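Local coordinates for protein magnesium transporter MgtE (Enterococcus faecalis, PDB 2OUX) that probably transports magnesium ions across the cell membrane as a homodimer, with a cytosolic N domain and paired CBS domains that bind magnesium, at residues N56-P60 against K61-D65; D103-N106 against M107-K110; I189-R192 against D193-V196. All blocks are in the same frame, centred on the assembly; numbering follows the deposited sequence.

Contact 1 of 3, residues N56-P60 against K61-D65; sequences NYLSP and KELAD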
loop_
_atom_site.group_PDB
_atom_site.type_symbol
_atom_site.label_atom_id
_atom_site.label_comp_id
_atom_site.label_asym_id
_atom_site.label_seq_id
_atom_site.Cartn_x
_atom_site.Cartn_y
_atom_site.Cartn_z
ATOM N N ASN A 56 17.677 26.289 -8.995
ATOM C CA ASN A 56 18.237 27.226 -8.026
ATOM C C ASN A 56 17.413 27.343 -6.737
ATOM O O ASN A 56 17.930 27.772 -5.707
ATOM C CB ASN A 56 18.385 28.621 -8.653
ATOM C CG ASN A 56 19.289 28.623 -9.879
ATOM O OD1 ASN A 56 20.344 27.984 -9.893
ATOM N ND2 ASN A 56 18.886 29.363 -10.910
ATOM N N TYR A 57 16.141 26.962 -6.783
ATOM C CA TYR A 57 15.293 27.069 -5.600
ATOM C C TYR A 57 15.054 25.756 -4.868
ATOM O O TYR A 57 14.450 25.742 -3.794
ATOM C CB TYR A 57 13.943 27.684 -5.971
ATOM C CG TYR A 57 14.036 29.051 -6.608
ATOM C CD1 TYR A 57 14.870 30.034 -6.080
ATOM C CD2 TYR A 57 13.284 29.364 -7.736
ATOM C CE1 TYR A 57 14.946 31.298 -6.655
ATOM C CE2 TYR A 57 13.351 30.624 -8.320
ATOM C CZ TYR A 57 14.187 31.583 -7.775
ATOM O OH TYR A 57 14.252 32.830 -8.343
ATOM N N LEU A 58 15.522 24.655 -5.441
ATOM C CA LEU A 58 15.331 23.351 -4.820
ATOM C C LEU A 58 16.651 22.646 -4.583
ATOM O O LEU A 58 17.547 22.685 -5.420
ATOM C CB LEU A 58 14.430 22.482 -5.696
ATOM C CG LEU A 58 13.017 23.039 -5.867
ATOM C CD1 LEU A 58 12.279 22.285 -6.949
ATOM C CD2 LEU A 58 12.288 22.952 -4.542
ATOM N N SER A 59 16.762 22.013 -3.423
ATOM C CA SER A 59 17.963 21.281 -3.060
ATOM C C SER A 59 17.973 19.960 -3.823
ATOM O O SER A 59 16.955 19.543 -4.367
ATOM C CB SER A 59 17.954 20.980 -1.568
ATOM O OG SER A 59 16.949 20.023 -1.264
ATOM N N PRO A 60 19.133 19.294 -3.883
ATOM C CA PRO A 60 19.196 18.016 -4.592
ATOM C C PRO A 60 18.220 17.004 -3.992
ATOM O O PRO A 60 17.615 16.219 -4.722
ATOM C CB PRO A 60 20.654 17.610 -4.424
ATOM C CG PRO A 60 21.355 18.951 -4.509
ATOM C CD PRO A 60 20.489 19.799 -3.594
ATOM N N LYS A 61 18.070 17.021 -2.669
ATOM C CA LYS A 61 17.139 16.108 -2.012
ATOM C C LYS A 61 15.733 16.396 -2.506
ATOM O O LYS A 61 15.019 15.491 -2.925
ATOM C CB LYS A 61 17.157 16.280 -0.492
ATOM C CG LYS A 61 18.428 15.831 0.182
ATOM C CD LYS A 61 18.303 15.931 1.699
ATOM C CE LYS A 61 19.651 15.708 2.397
ATOM N NZ LYS A 61 20.271 14.379 2.092
ATOM N N GLU A 62 15.337 17.660 -2.452
ATOM C CA GLU A 62 14.006 18.047 -2.895
ATOM C C GLU A 62 13.750 17.709 -4.369
ATOM O O GLU A 62 12.662 17.273 -4.737
ATOM C CB GLU A 62 13.794 19.544 -2.645
ATOM C CG GLU A 62 13.983 19.913 -1.174
ATOM C CD GLU A 62 13.887 21.405 -0.905
ATOM O OE1 GLU A 62 14.308 22.185 -1.778
ATOM O OE2 GLU A 62 13.411 21.794 0.187
ATOM N N LEU A 63 14.752 17.897 -5.217
ATOM C CA LEU A 63 14.567 17.589 -6.627
ATOM C C LEU A 63 14.483 16.074 -6.822
ATOM O O LEU A 63 13.784 15.588 -7.702
ATOM C CB LEU A 63 15.716 18.156 -7.453
ATOM C CG LEU A 63 15.371 18.279 -8.932
ATOM C CD1 LEU A 63 14.312 19.354 -9.119
ATOM C CD2 LEU A 63 16.617 18.610 -9.720
ATOM N N ALA A 64 15.193 15.337 -5.984
ATOM C CA ALA A 64 15.181 13.881 -6.059
ATOM C C ALA A 64 13.796 13.315 -5.710
ATOM O O ALA A 64 13.346 12.343 -6.312
ATOM C CB ALA A 64 16.238 13.308 -5.124
ATOM N N ASP A 65 13.120 13.923 -4.742
ATOM C CA ASP A 65 11.797 13.443 -4.357
ATOM C C ASP A 65 10.879 13.458 -5.573
ATOM O O ASP A 65 10.000 12.606 -5.726
ATOM C CB ASP A 65 11.178 14.339 -3.279
ATOM C CG ASP A 65 11.892 14.243 -1.962
ATOM O OD1 ASP A 65 12.266 13.120 -1.571
ATOM O OD2 ASP A 65 12.066 15.292 -1.306
#

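Contact 2 of 3, residues D103-N106 against M107-K110; sequences DLLN and MLDK. With MG (magnesium ion), chain D.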
loop_
_atom_site.group_PDB
_atom_site.type_symbol
_atom_site.label_atom_id
_atom_site.label_comp_id
_atom_site.label_asym_id
_atom_site.label_seq_id
_atom_site.Cartn_x
_atom_site.Cartn_y
_atom_site.Cartn_z
ATOM N N ASP A 103 17.553 2.970 -12.324
ATOM C CA ASP A 103 16.812 3.070 -13.573
ATOM C C ASP A 103 17.243 4.279 -14.392
ATOM O O ASP A 103 17.461 4.173 -15.602
ATOM C CB ASP A 103 15.299 3.141 -13.315
ATOM C CG ASP A 103 14.735 1.829 -12.822
ATOM O OD1 ASP A 103 15.540 0.903 -12.649
ATOM O OD2 ASP A 103 13.502 1.730 -12.598
ATOM N N LEU A 104 17.352 5.431 -13.740
ATOM C CA LEU A 104 17.752 6.651 -14.424
ATOM C C LEU A 104 19.091 6.382 -15.110
ATOM O O LEU A 104 19.231 6.562 -16.319
ATOM C CB LEU A 104 17.900 7.794 -13.417
ATOM C CG LEU A 104 17.902 9.249 -13.905
ATOM C CD1 LEU A 104 18.757 9.383 -15.146
ATOM C CD2 LEU A 104 16.480 9.690 -14.204
ATOM N N LEU A 105 20.069 5.939 -14.333
ATOM C CA LEU A 105 21.392 5.653 -14.865
ATOM C C LEU A 105 21.381 4.721 -16.074
ATOM O O LEU A 105 22.048 4.993 -17.073
ATOM C CB LEU A 105 22.273 5.082 -13.763
ATOM C CG LEU A 105 22.502 6.124 -12.666
ATOM C CD1 LEU A 105 23.344 5.535 -11.556
ATOM C CD2 LEU A 105 23.194 7.346 -13.266
ATOM N N ASN A 106 20.618 3.637 -16.001
ATOM C CA ASN A 106 20.551 2.705 -17.120
ATOM C C ASN A 106 19.900 3.313 -18.355
ATOM O O ASN A 106 19.890 2.700 -19.420
ATOM C CB ASN A 106 19.808 1.431 -16.716
ATOM C CG ASN A 106 20.553 0.649 -15.666
ATOM O OD1 ASN A 106 21.764 0.508 -15.741
ATOM N ND2 ASN A 106 19.834 0.135 -14.680
HETATM N N MSE A 107 19.365 4.522 -18.215
HETATM C CA MSE A 107 18.728 5.202 -19.336
HETATM C C MSE A 107 19.685 6.171 -20.012
HETATM O O MSE A 107 19.645 6.351 -21.226
HETATM C CB MSE A 107 17.483 5.955 -18.868
HETATM C CG MSE A 107 16.295 5.051 -18.618
HETATM SE SE MSE A 107 15.671 4.164 -20.233
HETATM C CE MSE A 107 16.854 2.623 -20.241
ATOM N N LEU A 108 20.547 6.795 -19.222
ATOM C CA LEU A 108 21.513 7.738 -19.761
ATOM C C LEU A 108 22.497 6.976 -20.636
ATOM O O LEU A 108 22.600 5.751 -20.541
ATOM C CB LEU A 108 22.272 8.420 -18.626
ATOM C CG LEU A 108 21.434 9.116 -17.552
ATOM C CD1 LEU A 108 22.355 9.650 -16.469
ATOM C CD2 LEU A 108 20.613 10.237 -18.176
ATOM N N ASP A 109 23.210 7.703 -21.491
ATOM C CA ASP A 109 24.203 7.099 -22.371
ATOM C C ASP A 109 25.305 6.497 -21.504
ATOM O O ASP A 109 25.567 6.979 -20.405
ATOM C CB ASP A 109 24.775 8.165 -23.313
ATOM C CG ASP A 109 23.750 8.656 -24.329
ATOM O OD1 ASP A 109 23.996 9.690 -24.983
ATOM O OD2 ASP A 109 22.698 7.998 -24.480
ATOM N N LYS A 110 25.944 5.442 -21.996
ATOM C CA LYS A 110 27.000 4.779 -21.239
ATOM C C LYS A 110 28.030 5.742 -20.645
ATOM O O LYS A 110 28.618 5.450 -19.603
ATOM C CB LYS A 110 27.703 3.737 -22.115
ATOM C CG LYS A 110 26.769 2.649 -22.652
ATOM C CD LYS A 110 26.022 1.910 -21.532
ATOM C CE LYS A 110 26.964 1.137 -20.609
ATOM N NZ LYS A 110 26.231 0.395 -19.538
HETATM MG MG MG D . 15.186 -1.092 -11.694
HETATM O O HOH W 1 13.132 -0.449 -11.019
HETATM O O HOH W 2 16.915 -2.260 -12.875
HETATM O O HOH W 3 14.286 -1.757 -13.503
HETATM O O HOH W 4 16.249 -0.379 -10.031
#

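Contact 3 of 3, residues I189-R192 against D193-V196; sequences ISLR and DLIV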
loop_
_atom_site.group_PDB
_atom_site.type_symbol
_atom_site.label_atom_id
_atom_site.label_comp_id
_atom_site.label_asym_id
_atom_site.label_seq_id
_atom_site.Cartn_x
_atom_site.Cartn_y
_atom_site.Cartn_z
ATOM N N ILE A 189 6.535 -7.559 11.194
ATOM C CA ILE A 189 5.416 -7.021 11.954
ATOM C C ILE A 189 4.932 -5.760 11.251
ATOM O O ILE A 189 5.724 -4.886 10.927
ATOM C CB ILE A 189 5.786 -6.691 13.440
ATOM C CG1 ILE A 189 4.500 -6.404 14.221
ATOM C CG2 ILE A 189 6.692 -5.466 13.528
ATOM C CD1 ILE A 189 4.662 -6.439 15.723
ATOM N N SER A 190 3.633 -5.690 10.983
ATOM C CA SER A 190 3.058 -4.525 10.320
ATOM C C SER A 190 3.013 -3.389 11.326
ATOM O O SER A 190 2.947 -3.622 12.533
ATOM C CB SER A 190 1.640 -4.819 9.840
ATOM O OG SER A 190 0.789 -5.030 10.950
ATOM N N LEU A 191 3.051 -2.159 10.838
ATOM C CA LEU A 191 3.016 -1.028 11.748
ATOM C C LEU A 191 1.687 -1.001 12.506
ATOM O O LEU A 191 1.642 -0.646 13.688
ATOM C CB LEU A 191 3.211 0.287 10.991
ATOM C CG LEU A 191 3.260 1.507 11.914
ATOM C CD1 LEU A 191 4.366 1.312 12.962
ATOM C CD2 LEU A 191 3.512 2.757 11.096
ATOM N N ARG A 192 0.611 -1.391 11.827
ATOM C CA ARG A 192 -0.700 -1.403 12.456
ATOM C C ARG A 192 -0.808 -2.405 13.611
ATOM O O ARG A 192 -1.650 -2.245 14.486
ATOM C CB ARG A 192 -1.800 -1.667 11.420
ATOM C CG ARG A 192 -1.816 -3.056 10.780
ATOM C CD ARG A 192 -2.881 -3.129 9.661
ATOM N NE ARG A 192 -4.246 -2.989 10.168
ATOM C CZ ARG A 192 -5.317 -2.761 9.411
ATOM N NH1 ARG A 192 -5.199 -2.643 8.094
ATOM N NH2 ARG A 192 -6.510 -2.647 9.972
ATOM N N ASP A 193 0.030 -3.436 13.613
ATOM C CA ASP A 193 0.007 -4.411 14.704
ATOM C C ASP A 193 0.901 -3.874 15.797
ATOM O O ASP A 193 0.648 -4.050 16.991
ATOM C CB ASP A 193 0.534 -5.769 14.252
ATOM C CG ASP A 193 -0.491 -6.554 13.482
ATOM O OD1 ASP A 193 -1.678 -6.182 13.541
ATOM O OD2 ASP A 193 -0.120 -7.549 12.832
ATOM N N LEU A 194 1.951 -3.194 15.362
ATOM C CA LEU A 194 2.917 -2.605 16.264
ATOM C C LEU A 194 2.315 -1.536 17.174
ATOM O O LEU A 194 2.420 -1.628 18.396
ATOM C CB LEU A 194 4.062 -1.997 15.453
ATOM C CG LEU A 194 5.324 -1.590 16.208
ATOM C CD1 LEU A 194 5.936 -2.813 16.890
ATOM C CD2 LEU A 194 6.325 -0.988 15.230
ATOM N N ILE A 195 1.676 -0.528 16.590
ATOM C CA ILE A 195 1.122 0.561 17.387
ATOM C C ILE A 195 0.093 0.184 18.447
ATOM O O ILE A 195 -0.167 0.980 19.360
ATOM C CB ILE A 195 0.505 1.668 16.500
ATOM C CG1 ILE A 195 -0.739 1.143 15.779
ATOM C CG2 ILE A 195 1.540 2.168 15.506
ATOM C CD1 ILE A 195 -1.576 2.244 15.162
ATOM N N VAL A 196 -0.496 -1.004 18.350
ATOM C CA VAL A 196 -1.489 -1.402 19.343
ATOM C C VAL A 196 -0.873 -2.263 20.445
ATOM O O VAL A 196 -1.586 -2.883 21.226
ATOM C CB VAL A 196 -2.656 -2.199 18.717
ATOM C CG1 VAL A 196 -3.193 -1.471 17.486
ATOM C CG2 VAL A 196 -2.204 -3.611 18.377
#

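Contact 1 of 3, residues N56-P60 against K61-D65
S59 turns OG into the cleft between its own backbone N and carbonyl carbon (chi1 69°), facing the opening turn of helix 60-67, while E62, with CG beside its own backbone N (chi1 -58°) and the chain extended beyond it, reaches back to S59 N. The result is a capping box. The N-H of E62 points almost straight at S59 OG, with N and OG 3.1 Å apart (169° at the hydrogen), and S59 N returns a bond of 3.0 Å to E62 OE1. That donor meets OE1 on its anti side and somewhat out of the carboxylate plane. Serine suits the N-cap because its short side chain accepts from a first-turn N-H, and glutamate three residues on is long enough to reach back. P60, lacking an N-H, loses nothing at the first helical position, and P60 O accepts from A64 N at 2.9 Å. S59 O accepts from L63 N, also at 2.9 Å, nearly head-on. Beside the box, L58 crosses the E62 chain at about a right angle, CD2 lying 3.5 Å from E62 OE1, and L58 CD1 meets L63 CD1 at 4.2 Å. E62 OE1 also forms a salt bridge with R28, and K61 NZ one with E95. One carboxylate oxygen thus serves a backbone N-H and a guanidinium, which probably stabilises its negative charge near the helix's positive end.

Contact 2 of 3, residues D103-N106 against M107-K110
The flat peptide carbonyl of L104 takes two donors from different directions: M107 N sits above its plane at 2.8 Å from L104 O, whereas L108 N approaches nearly end-on at 3.2 Å from the same oxygen. The other flat group, the carboxylate of D103, divides its oxygens. OD1 holds the magnesium ion at 2.2 Å, and OD2 accepts a bond of 2.7 Å from water 1, itself a ligand of that ion. Ion, water and carboxylate therefore close a small ring that should restrain the carboxylate's rotation. Aspartate suits the place, being short enough to keep the ion close to the helix. Four waters and the carbonyl oxygen of A141 complete six ligands. E72 brings a second carboxylate close to D103, a crowding of like charge that the bound ion, and a second magnesium ion about 4 Å from the D103 side chain, would probably ease. In the selenomethionine M107, chi1 (-76°) sets CG 3.4 Å from D103 O, and two further bends carry CE back to the N106 carbonyl. On another side the leucines close up: L104 CD1 packs on L108 CG at 3.6 Å, and L105 CD2 touches L108 CD1 at 4.0 Å. Branched and apolar, they fill the interior of the helical N domain against L81, L93 and Y116. This is a helix C-terminal turn running into an interhelical loop, and its D103 belongs to a largely hydrated magnesium site that ties helix 98-107 to helix 139-142.

Contact 3 of 3, residues I189-R192 against D193-V196
S190 O gathers two N-H groups of the following turn: L194 N lies 3.0 Å from it and only slightly tilted from the carbonyl plane, while D193 N stands above that plane at 3.1 Å. D193 N also leans on S190 OG in a weak bond of 3.2 Å, the capping bond of an N-cap serine whose hydroxyl is swung between its backbone N and carbonyl carbon (chi1 66°). Next, I195 N meets L191 O at 2.9 Å, almost straight (171°). The apolar layer comes from the leucines and isoleucines. L191 CD1 touches L194 CD2 at 3.8 Å and I195 CG2 at 3.9 Å, and I189 CD1 reaches L194 CD1 at 4.0 Å, the I189 and L194 chains crossing at about a right angle. This is a strand-to-helix junction of the first CBS domain, where strand 185-190, an outer strand of its sheet within the chain, passes directly into helix 191-194. Beta-branched I189 suits the strand, and bulky leucines suit the helix face turned inward, where V156, M160 and L163 of helix 156-166 press on L194. R192 directs its guanidinium to the second subunit, where NH2 binds the carbonyls of A167 and A170 and NH1 that of E171, backbone oxygens a long arginine can collect. Y174 OH of the second subunit takes the N-H of R192, and the two copies of L191 pack on each other.

Contacts 1 and 2 both lie in the helical N domain, their nearest atoms about 9 Å apart, whereas contact 3 belongs to the first CBS domain, with its centre about 33 Å from that of contact 1 and about 38 Å from that of contact 2. All three are partly buried, their leucines packed inward. Contacts 1 and 3 start helices with serine N-caps, but only the former adds a reciprocal glutamate; contact 2 instead marks the end of a helix. Their polar chemistry follows their place: salt bridges within the chain at contact 1, hydrated metal at contact 2, and arginine-to-carbonyl bonds across the dimer at contact 3.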